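Long-range contacts in endolysin (Clostridium phage phictp1, PDB 5A6S), which probably anchors a phage lytic enzyme to the clostridial cell wall, the chain here being a truncated form of its cell wall binding domain: residues B[2-7]-B[26-31]; B[40-45]-B[54-59]. The protein carries 1 engineered substitution. One frame throughout, in Å; residues are numbered along the deposited sequence.

Contact 1: B[2-7]-B[26-31]; sequences ENLVVY and PTINNA
The hydroxyl of Tyr7 is gripped by two waters, both at the edge of the ring and in its plane, and each passes the link on to the neighbouring strand. One lies 2.7 Å from Tyr7 OH and also bonds Thr27 OG1; the other accepts from Asn29 ND2 at 3.1 Å. Both water-linked groups on strand 27-29 have second partners: Asn29 ND2 also bonds Asp9, and Thr27 OG1 bonds Glu17 of helix 11-23. The ring leans across the adjacent strand because CG sits between the backbone N and the carbonyl carbon (chi1 62°). Its face thereby comes over Asn29, whose CA makes a CH-pi contact 3.9 Å from the ring centroid, while ring and amide planes stand 54° apart. Beneath this side-chain network runs a regular parallel ladder, in which Val5 N donates to Pro26 O and Tyr7 N to Ile28 O, and Ile28 N returns a 2.8 Å bond to Val5 O. Asn30 N closes the ladder on Tyr7 O, also at 2.8 Å. On the face bearing Val6 and Ile28 the chemistry is apolar: Val6 CG2 lies 3.8 Å from Ile28 CG2, the two side chains running side by side, and Leu4 CD2 reaches the same methyl. Strand 3-7, helix 11-23 and strand 27-29 together make a classical beta-alpha-beta unit of a parallel alpha/beta sheet.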
ATOM      1  N   GLU B   2      10.056  -5.772  19.546  1.00 28.10           N
ATOM      2  CA  GLU B   2       8.776  -6.222  20.038  1.00 29.20           C
ATOM      3  C   GLU B   2       7.855  -6.729  18.913  1.00 27.53           C
ATOM      4  O   GLU B   2       7.107  -7.693  19.122  1.00 28.28           O
ATOM      5  CB  GLU B   2       8.072  -5.067  20.740  1.00 31.38           C
ATOM      6  CG  GLU B   2       6.690  -5.404  21.268  1.00 37.37           C
ATOM      7  CD  GLU B   2       6.721  -6.154  22.593  1.00 43.39           C
ATOM      8  OE1 GLU B   2       7.846  -6.407  23.087  1.00 47.71           O
ATOM      9  OE2 GLU B   2       5.630  -6.444  23.133  1.00 49.51           O
ATOM     10  N   ASN B   3       7.854  -6.032  17.765  1.00 23.50           N
ATOM     11  CA  ASN B   3       6.911  -6.391  16.681  1.00 21.69           C
ATOM     12  C   ASN B   3       7.569  -6.212  15.339  1.00 23.36           C
ATOM     13  O   ASN B   3       8.339  -5.241  15.125  1.00 19.47           O
ATOM     14  CB  ASN B   3       5.656  -5.503  16.710  1.00 22.53           C
ATOM     15  CG  ASN B   3       4.792  -5.670  17.942  1.00 24.43           C
ATOM     16  OD1 ASN B   3       4.180  -6.720  18.206  1.00 26.26           O
ATOM     17  ND2 ASN B   3       4.636  -4.557  18.671  1.00 27.18           N
ATOM     18  N   LEU B   4       7.216  -7.093  14.405  1.00 22.64           N
ATOM     19  CA  LEU B   4       7.632  -6.995  13.020  1.00 22.91           C
ATOM     20  C   LEU B   4       6.531  -7.583  12.119  1.00 22.82           C
ATOM     21  O   LEU B   4       5.895  -8.580  12.473  1.00 24.80           O
ATOM     22  CB  LEU B   4       8.929  -7.793  12.832  1.00 23.43           C
ATOM     23  CG  LEU B   4       9.610  -7.825  11.510  1.00 21.50           C
ATOM     24  CD1 LEU B   4      10.043  -6.455  11.036  1.00 20.73           C
ATOM     25  CD2 LEU B   4      10.832  -8.727  11.596  1.00 23.89           C
ATOM     26  N   VAL B   5       6.320  -6.943  10.957  1.00 21.18           N
ATOM     27  CA  VAL B   5       5.357  -7.380   9.982  1.00 19.64           C
ATOM     28  C   VAL B   5       6.044  -7.774   8.688  1.00 20.08           C
ATOM     29  O   VAL B   5       6.717  -6.998   8.036  1.00 22.10           O
ATOM     30  CB  VAL B   5       4.296  -6.308   9.729  1.00 19.71           C
ATOM     31  CG1 VAL B   5       3.168  -6.882   8.891  1.00 21.49           C
ATOM     32  CG2 VAL B   5       3.740  -5.780  11.044  1.00 20.31           C
ATOM     33  N   VAL B   6       5.782  -9.010   8.283  1.00 20.16           N
ATOM     34  CA  VAL B   6       6.295  -9.631   7.051  1.00 19.78           C
ATOM     35  C   VAL B   6       5.186  -9.701   5.990  1.00 17.51           C
ATOM     36  O   VAL B   6       4.008 -10.000   6.277  1.00 20.08           O
ATOM     37  CB  VAL B   6       6.782 -11.099   7.287  1.00 23.93           C
ATOM     38  CG1 VAL B   6       7.625 -11.593   6.113  1.00 22.84           C
ATOM     39  CG2 VAL B   6       7.614 -11.203   8.527  1.00 28.43           C
ATOM     40  N   TYR B   7       5.577  -9.391   4.781  1.00 19.60           N
ATOM     41  CA  TYR B   7       4.717  -9.419   3.595  1.00 19.72           C
ATOM     42  C   TYR B   7       5.499 -10.056   2.434  1.00 18.98           C
ATOM     43  O   TYR B   7       6.721  -9.997   2.402  1.00 21.25           O
ATOM     44  CB  TYR B   7       4.281  -8.006   3.235  1.00 18.57           C
ATOM     45  CG  TYR B   7       5.423  -7.140   2.888  1.00 19.61           C
ATOM     46  CD1 TYR B   7       5.904  -7.077   1.599  1.00 17.69           C
ATOM     47  CD2 TYR B   7       6.107  -6.424   3.862  1.00 18.79           C
ATOM     48  CE1 TYR B   7       6.958  -6.278   1.300  1.00 18.24           C
ATOM     49  CE2 TYR B   7       7.169  -5.638   3.564  1.00 17.47           C
ATOM     50  CZ  TYR B   7       7.607  -5.556   2.315  1.00 17.40           C
ATOM     51  OH  TYR B   7       8.678  -4.803   2.038  1.00 21.40           O
ATOM     52  N   PRO B  26       8.550  -1.975  12.378  1.00 18.92           N
ATOM     53  CA  PRO B  26       9.006  -2.132  10.990  1.00 19.10           C
ATOM     54  C   PRO B  26       8.213  -3.178  10.180  1.00 18.28           C
ATOM     55  O   PRO B  26       7.505  -4.004  10.735  1.00 16.70           O
ATOM     56  CB  PRO B  26      10.444  -2.593  11.130  1.00 20.09           C
ATOM     57  CG  PRO B  26      10.815  -2.345  12.563  1.00 20.67           C
ATOM     58  CD  PRO B  26       9.537  -2.504  13.331  1.00 21.57           C
ATOM     59  N   THR B  27       8.459  -3.181   8.866  1.00 19.89           N
ATOM     60  CA  THR B  27       7.992  -4.292   7.984  1.00 17.69           C
ATOM     61  C   THR B  27       9.212  -4.881   7.361  1.00 17.58           C
ATOM     62  O   THR B  27      10.250  -4.253   7.262  1.00 18.32           O
ATOM     63  CB  THR B  27       7.108  -3.776   6.830  1.00 17.55           C
ATOM     64  OG1 THR B  27       7.859  -2.866   6.003  1.00 17.33           O
ATOM     65  CG2 THR B  27       5.835  -3.071   7.407  1.00 20.09           C
ATOM     66  N   ILE B  28       9.084  -6.115   6.893  1.00 18.26           N
ATOM     67  CA  ILE B  28      10.154  -6.695   6.144  1.00 18.87           C
ATOM     68  C   ILE B  28       9.549  -7.550   5.015  1.00 17.16           C
ATOM     69  O   ILE B  28       8.549  -8.273   5.225  1.00 19.97           O
ATOM     70  CB  ILE B  28      11.091  -7.536   7.067  1.00 21.67           C
ATOM     71  CG1 ILE B  28      12.296  -8.060   6.293  1.00 21.84           C
ATOM     72  CG2 ILE B  28      10.254  -8.631   7.666  1.00 21.50           C
ATOM     73  CD1 ILE B  28      13.509  -8.603   7.101  1.00 23.21           C
ATOM     74  N   ASN B  29      10.177  -7.445   3.850  1.00 15.71           N
ATOM     75  CA  ASN B  29       9.894  -8.296   2.697  1.00 19.65           C
ATOM     76  C   ASN B  29      10.358  -9.736   3.023  1.00 19.69           C
ATOM     77  O   ASN B  29      11.506  -9.931   3.340  1.00 20.80           O
ATOM     78  CB  ASN B  29      10.559  -7.775   1.459  1.00 19.23           C
ATOM     79  CG  ASN B  29      10.007  -8.425   0.170  1.00 23.34           C
ATOM     80  OD1 ASN B  29       9.842  -9.684   0.079  1.00 20.45           O
ATOM     81  ND2 ASN B  29       9.741  -7.584  -0.808  1.00 22.74           N
ATOM     82  N   ASN B  30       9.410 -10.650   3.022  1.00 20.25           N
ATOM     83  CA  ASN B  30       9.637 -12.108   3.115  1.00 24.52           C
ATOM     84  C   ASN B  30      10.762 -12.695   2.275  1.00 25.25           C
ATOM     85  O   ASN B  30      11.333 -13.693   2.694  1.00 25.94           O
ATOM     86  CB  ASN B  30       8.345 -12.884   2.788  1.00 24.61           C
ATOM     87  CG  ASN B  30       8.329 -14.352   3.379  1.00 28.55           C
ATOM     88  OD1 ASN B  30       8.948 -14.690   4.406  1.00 30.95           O
ATOM     89  ND2 ASN B  30       7.568 -15.192   2.727  1.00 23.50           N
ATOM     90  N   ALA B  31      11.117 -12.086   1.162  1.00 24.70           N
ATOM     91  CA  ALA B  31      12.263 -12.544   0.354  1.00 26.56           C
ATOM     92  C   ALA B  31      13.619 -12.270   1.000  1.00 26.27           C
ATOM     93  O   ALA B  31      14.629 -12.852   0.600  1.00 25.13           O
ATOM     94  CB  ALA B  31      12.214 -11.931  -1.030  1.00 27.27           C
TER
HETATM   95  O   HOH W   1      10.074  -3.445   3.853  1.00 18.51           O
HETATM   96  O   HOH W   2       9.494  -4.512  -0.776  1.00 21.81           O

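Contact 2: B[40-45]-B[54-59]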
ATOM      1  N   LYS B  40       9.757 -10.596  19.303  1.00 34.48           N
ATOM      2  CA  LYS B  40       8.746 -11.104  20.209  1.00 37.97           C
ATOM      3  C   LYS B  40       7.465 -11.522  19.461  1.00 36.53           C
ATOM      4  O   LYS B  40       6.966 -12.628  19.647  1.00 27.28           O
ATOM      5  CB  LYS B  40       8.429 -10.048  21.256  1.00 46.29           C
ATOM      6  CG  LYS B  40       7.720 -10.572  22.493  1.00 57.31           C
ATOM      7  CD  LYS B  40       8.722 -11.036  23.557  1.00 69.04           C
ATOM      8  CE  LYS B  40       8.085 -11.154  24.946  1.00 76.34           C
ATOM      9  NZ  LYS B  40       6.746 -11.835  24.957  1.00 81.58           N
ATOM     10  N   ASN B  41       6.960 -10.630  18.608  1.00 29.22           N
ATOM     11  CA  ASN B  41       5.750 -10.862  17.809  1.00 29.48           C
ATOM     12  C   ASN B  41       6.052 -10.664  16.318  1.00 27.31           C
ATOM     13  O   ASN B  41       6.378  -9.558  15.834  1.00 27.06           O
ATOM     14  CB  ASN B  41       4.581  -9.955  18.242  1.00 28.68           C
ATOM     15  CG  ASN B  41       4.318  -9.964  19.755  1.00 32.49           C
ATOM     16  OD1 ASN B  41       4.631  -9.005  20.456  1.00 37.59           O
ATOM     17  ND2 ASN B  41       3.708 -11.004  20.240  1.00 30.42           N
ATOM     18  N   VAL B  42       5.988 -11.764  15.579  1.00 27.08           N
ATOM     19  CA  VAL B  42       6.176 -11.778  14.134  1.00 25.23           C
ATOM     20  C   VAL B  42       4.806 -11.986  13.463  1.00 28.10           C
ATOM     21  O   VAL B  42       4.186 -13.045  13.566  1.00 25.61           O
ATOM     22  CB  VAL B  42       7.095 -12.914  13.723  1.00 25.90           C
ATOM     23  CG1 VAL B  42       7.164 -13.003  12.205  1.00 28.26           C
ATOM     24  CG2 VAL B  42       8.466 -12.639  14.315  1.00 28.13           C
ATOM     25  N   TYR B  43       4.305 -10.918  12.876  1.00 25.33           N
ATOM     26  CA  TYR B  43       3.062 -10.932  12.167  1.00 23.55           C
ATOM     27  C   TYR B  43       3.388 -11.146  10.705  1.00 22.93           C
ATOM     28  O   TYR B  43       4.390 -10.631  10.180  1.00 21.36           O
ATOM     29  CB  TYR B  43       2.381  -9.592  12.324  1.00 24.34           C
ATOM     30  CG  TYR B  43       1.806  -9.308  13.643  1.00 24.37           C
ATOM     31  CD1 TYR B  43       2.583  -8.773  14.652  1.00 24.03           C
ATOM     32  CD2 TYR B  43       0.478  -9.566  13.910  1.00 23.02           C
ATOM     33  CE1 TYR B  43       2.027  -8.451  15.863  1.00 24.39           C
ATOM     34  CE2 TYR B  43      -0.074  -9.250  15.128  1.00 27.97           C
ATOM     35  CZ  TYR B  43       0.729  -8.683  16.089  1.00 26.43           C
ATOM     36  OH  TYR B  43       0.220  -8.397  17.286  1.00 32.92           O
ATOM     37  N   ALA B  44       2.567 -11.962  10.065  1.00 24.97           N
ATOM     38  CA  ALA B  44       2.604 -12.106   8.610  1.00 23.02           C
ATOM     39  C   ALA B  44       1.278 -11.665   8.072  1.00 22.69           C
ATOM     40  O   ALA B  44       0.249 -12.000   8.648  1.00 23.43           O
ATOM     41  CB  ALA B  44       2.802 -13.558   8.204  1.00 23.15           C
ATOM     42  N   VAL B  45       1.306 -11.040   6.879  1.00 21.14           N
ATOM     43  CA  VAL B  45       0.120 -10.552   6.245  1.00 20.36           C
ATOM     44  C   VAL B  45      -0.034 -11.172   4.831  1.00 20.40           C
ATOM     45  O   VAL B  45       0.811 -10.964   3.956  1.00 22.22           O
ATOM     46  CB  VAL B  45       0.054  -8.998   6.194  1.00 22.29           C
ATOM     47  CG1 VAL B  45      -1.147  -8.555   5.364  1.00 22.91           C
ATOM     48  CG2 VAL B  45      -0.110  -8.424   7.606  1.00 21.43           C
ATOM     49  N   SER B  54       9.504 -19.989  10.586  1.00 29.95           N
ATOM     50  CA  SER B  54       8.930 -20.804  11.657  1.00 29.62           C
ATOM     51  C   SER B  54       8.659 -19.994  12.894  1.00 30.31           C
ATOM     52  O   SER B  54       7.860 -20.397  13.729  1.00 32.82           O
ATOM     53  CB  SER B  54       9.823 -21.992  12.077  1.00 31.41           C
ATOM     54  OG  SER B  54      11.071 -21.554  12.585  1.00 29.82           O
ATOM     55  N   TYR B  55       9.340 -18.848  13.011  1.00 34.89           N
ATOM     56  CA  TYR B  55       9.122 -17.886  14.126  1.00 33.36           C
ATOM     57  C   TYR B  55       7.787 -17.081  14.079  1.00 32.73           C
ATOM     58  O   TYR B  55       7.531 -16.251  14.969  1.00 31.85           O
ATOM     59  CB  TYR B  55      10.318 -16.907  14.195  1.00 36.24           C
ATOM     60  CG  TYR B  55      11.579 -17.551  14.732  1.00 39.60           C
ATOM     61  CD1 TYR B  55      11.634 -17.988  16.057  1.00 42.88           C
ATOM     62  CD2 TYR B  55      12.706 -17.733  13.915  1.00 38.74           C
ATOM     63  CE1 TYR B  55      12.779 -18.621  16.563  1.00 46.03           C
ATOM     64  CE2 TYR B  55      13.864 -18.335  14.423  1.00 40.48           C
ATOM     65  CZ  TYR B  55      13.894 -18.771  15.738  1.00 45.59           C
ATOM     66  OH  TYR B  55      15.034 -19.377  16.212  1.00 54.84           O
ATOM     67  N   LEU B  56       6.922 -17.363  13.103  1.00 33.82           N
ATOM     68  CA  LEU B  56       5.657 -16.655  12.937  1.00 28.98           C
ATOM     69  C   LEU B  56       4.800 -16.756  14.168  1.00 30.50           C
ATOM     70  O   LEU B  56       4.647 -17.818  14.693  1.00 30.41           O
ATOM     71  CB  LEU B  56       4.944 -17.193  11.680  1.00 31.76           C
ATOM     72  CG  LEU B  56       3.532 -16.740  11.303  1.00 34.17           C
ATOM     73  CD1 LEU B  56       3.549 -15.253  11.047  1.00 34.46           C
ATOM     74  CD2 LEU B  56       3.029 -17.423  10.050  1.00 37.47           C
ATOM     75  N   THR B  57       4.266 -15.632  14.662  1.00 25.01           N
ATOM     76  CA  THR B  57       3.398 -15.565  15.825  1.00 29.71           C
ATOM     77  C   THR B  57       1.924 -15.507  15.392  1.00 28.13           C
ATOM     78  O   THR B  57       1.043 -16.130  15.994  1.00 27.14           O
ATOM     79  CB  THR B  57       3.612 -14.186  16.608  1.00 28.98           C
ATOM     80  OG1 THR B  57       4.972 -13.882  16.771  1.00 36.01           O
ATOM     81  CG2 THR B  57       3.011 -14.151  17.881  1.00 34.49           C
ATOM     82  N   THR B  58       1.622 -14.661  14.388  1.00 28.55           N
ATOM     83  CA  THR B  58       0.243 -14.455  13.969  1.00 24.58           C
ATOM     84  C   THR B  58       0.205 -14.232  12.446  1.00 27.80           C
ATOM     85  O   THR B  58       0.924 -13.386  11.927  1.00 27.33           O
ATOM     86  CB  THR B  58      -0.309 -13.170  14.635  1.00 27.87           C
ATOM     87  OG1 THR B  58      -0.457 -13.322  16.058  1.00 30.84           O
ATOM     88  CG2 THR B  58      -1.685 -12.820  14.105  1.00 24.52           C
ATOM     89  N   LEU B  59      -0.696 -14.917  11.749  1.00 27.83           N
ATOM     90  CA  LEU B  59      -0.881 -14.754  10.311  1.00 25.35           C
ATOM     91  C   LEU B  59      -2.219 -14.103  10.148  1.00 23.71           C
ATOM     92  O   LEU B  59      -3.202 -14.596  10.683  1.00 25.66           O
ATOM     93  CB  LEU B  59      -0.895 -16.108   9.604  1.00 26.17           C
ATOM     94  CG  LEU B  59      -1.468 -16.139   8.185  1.00 27.21           C
ATOM     95  CD1 LEU B  59      -0.415 -15.522   7.288  1.00 26.77           C
ATOM     96  CD2 LEU B  59      -1.792 -17.580   7.722  1.00 28.60           C
TER
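Val42 and Thr57 meet beside the pairing of two parallel strands of an alpha/beta sheet, and here a side chain does work that a backbone carbonyl would do in a regular ladder. Val42 N donates to Thr57 OG1 at 2.6 Å, the hydroxyl oxygen being placed for this by a chi1 of -46°, beside its own backbone N. In return Val42 O accepts twice: from Thr57 N at 2.8 Å, in the carbonyl plane and on a lone pair, and from Thr58 N at 3.1 Å, tilted 24° from that plane. Both polar backbone atoms of Val42 are thus satisfied from the partner segment, and one acceptor fixes two successive peptide groups. Ordinary pairing follows, as Ala44 N gives a 2.9 Å bond to Thr58 O almost in line with the carbonyl. The same oxygen also receives a weaker CA-H...O contact from Tyr43 CA.

Tyr43 and Thr58 share a face and lie side by side, with Tyr43 CD2 3.8 Å from Thr58 CB; the phenol ends in a hydrogen bond to Tyr75 OH of helix 65-77. Across the sheet, Leu59 CD1 comes within 3.9 Å of Ala44 CB. That same methyl is pressed tighter than usual van der Waals contact by Leu56, whose CD1 stands 3.4 Å from Ala44 CB and equally close to Val42 O.

The two contacts form opposite flanks of a four-stranded parallel sheet, ordered 27-29, 3-7, 41-45, 58-60, and meet along its middle, where Leu4 O bonds Tyr43 N and Val6 N bonds Tyr43 O, each at 2.9 Å. Contact 1 is buried and contact 2 only partly so, their centres about 9 Å apart. Connection differs as well: a helix bridges the strands of contact 1, whereas eight residues with neither helix nor strand separate the segments of contact 2. Chemistry follows place. Bound water extends the side-chain network of contact 1, while in contact 2 a threonine hydroxyl joins the backbone pairing directly, beside an outer strand.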